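Local coordinates for methyl-CpG-binding domain protein 3 (Homo sapiens, PDB 6CCG) that binds methylated CpG DNA through its methyl-CpG-binding domain and is probably involved in regulating transcription, at residues R53-G56 against G57-D60. Numbering follows the deposited sequence.
Sequences RYLG and GSMD
Leu55 and Met59 meet round a tight turn where the chain leaves helix 48-55 and runs without a break from 53-56 into 57-60. The backbone stays coiled through Gly56, Gly57 and Ser58, all three with negative phi and psi, and opens at Met59, whose backbone is extended. The CA atoms of Leu55 and Ser58 are consequently 5.0 Å apart. A single hydrogen bond joins the segments: Met59 N donates to Leu55 O, four residues back, at 2.9 Å. Its N-H...O angle of 144° is bent, although the nitrogen lies almost on the line of the carbonyl bond, at a C=O...N angle of 176°. Ser58 N also lies 3.1 Å from Leu55 O, but its angle is too poor for a bond.

On the side-chain level, Leu55 and Met59 run at a slant to each other. Met59 CG sits between its own backbone N and carbonyl carbon (chi1 61°), which brings it to 3.3 Å from Leu55 O and 4.1 Å from Leu55 CB. Further out, with the Met59 chain extended about CB-CG, SD reaches Leu55 CD1 at 4.1 Å. The other methyl, Leu55 CD2, meets Ser58 CB at 4.2 Å, so the two branches of the leucine touch different residues of the turn. Leu55 is buried and also packs on Leu13 and Trp17, while Met59 rests on Pro14; the pair thus joins this turn to the loop between strands 6-9 and 18-23. The backbone bond from Met59 N to Leu55 O defines an alpha-turn, accompanied by the apolar contact of the Leu55 and Met59 side chains, and it leads here from the helix of the methyl-CpG-binding domain into the loop before strand 64-65.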
loop_
_atom_site.group_PDB
_atom_site.type_symbol
_atom_site.label_atom_id
_atom_site.label_comp_id
_atom_site.label_asym_id
_atom_site.label_seq_id
_atom_site.Cartn_x
_atom_site.Cartn_y
_atom_site.Cartn_z
ATOM N N ARG A 53 -2.453 12.251 2.172
ATOM C CA ARG A 53 -2.042 13.598 1.649
ATOM C C ARG A 53 -2.066 13.708 0.089
ATOM O O ARG A 53 -2.213 14.796 -0.443
ATOM C CB ARG A 53 -0.652 13.970 2.213
ATOM C CG ARG A 53 -0.678 14.264 3.721
ATOM C CD ARG A 53 0.563 14.995 4.177
ATOM N NE ARG A 53 1.715 14.120 4.258
ATOM C CZ ARG A 53 1.980 13.294 5.282
ATOM N NH1 ARG A 53 3.087 12.541 5.255
ATOM N NH2 ARG A 53 1.147 13.206 6.343
ATOM N N TYR A 54 -1.936 12.580 -0.617
ATOM C CA TYR A 54 -2.021 12.547 -2.111
ATOM C C TYR A 54 -3.430 12.221 -2.630
ATOM O O TYR A 54 -3.936 12.901 -3.539
ATOM C CB TYR A 54 -0.956 11.583 -2.702
ATOM C CG TYR A 54 0.411 12.164 -2.547
ATOM C CD1 TYR A 54 1.003 12.247 -1.286
ATOM C CD2 TYR A 54 1.107 12.718 -3.648
ATOM C CE1 TYR A 54 2.263 12.845 -1.107
ATOM C CE2 TYR A 54 2.356 13.311 -3.486
ATOM C CZ TYR A 54 2.938 13.361 -2.198
ATOM O OH TYR A 54 4.184 13.935 -1.977
ATOM N N LEU A 55 -4.071 11.226 -2.029
ATOM C CA LEU A 55 -5.363 10.728 -2.522
ATOM C C LEU A 55 -6.589 11.144 -1.729
ATOM O O LEU A 55 -7.712 11.023 -2.242
ATOM C CB LEU A 55 -5.304 9.191 -2.567
ATOM C CG LEU A 55 -4.463 8.595 -3.672
ATOM C CD1 LEU A 55 -4.481 7.083 -3.540
ATOM C CD2 LEU A 55 -4.991 9.033 -5.056
ATOM N N GLY A 56 -6.391 11.642 -0.496
ATOM C CA GLY A 56 -7.490 12.026 0.404
ATOM C C GLY A 56 -8.534 12.928 -0.231
ATOM O O GLY A 56 -9.721 12.780 0.045
ATOM N N GLY A 57 -8.092 13.859 -1.085
ATOM C CA GLY A 57 -9.010 14.718 -1.857
ATOM C C GLY A 57 -9.671 13.932 -2.975
ATOM O O GLY A 57 -10.891 13.753 -2.973
ATOM N N SER A 58 -8.841 13.442 -3.911
ATOM C CA SER A 58 -9.260 12.579 -5.049
ATOM C C SER A 58 -10.339 11.537 -4.721
ATOM O O SER A 58 -11.191 11.251 -5.564
ATOM C CB SER A 58 -8.045 11.803 -5.610
ATOM O OG SER A 58 -7.023 12.668 -6.056
ATOM N N MET A 59 -10.268 10.939 -3.518
ATOM C CA MET A 59 -11.159 9.838 -3.154
ATOM C C MET A 59 -11.313 9.649 -1.659
ATOM O O MET A 59 -10.486 10.108 -0.864
ATOM C CB MET A 59 -10.607 8.549 -3.731
ATOM C CG MET A 59 -9.213 8.210 -3.204
ATOM S SD MET A 59 -8.598 6.712 -3.902
ATOM C CE MET A 59 -9.566 5.465 -3.059
ATOM N N ASP A 60 -12.337 8.885 -1.305
ATOM C CA ASP A 60 -12.644 8.521 0.075
ATOM C C ASP A 60 -11.690 7.402 0.560
ATOM O O ASP A 60 -11.785 6.270 0.105
ATOM C CB ASP A 60 -14.102 8.037 0.127
ATOM C CG ASP A 60 -14.627 7.820 1.539
ATOM O OD1 ASP A 60 -13.893 8.022 2.526
ATOM O OD2 ASP A 60 -15.820 7.456 1.641
#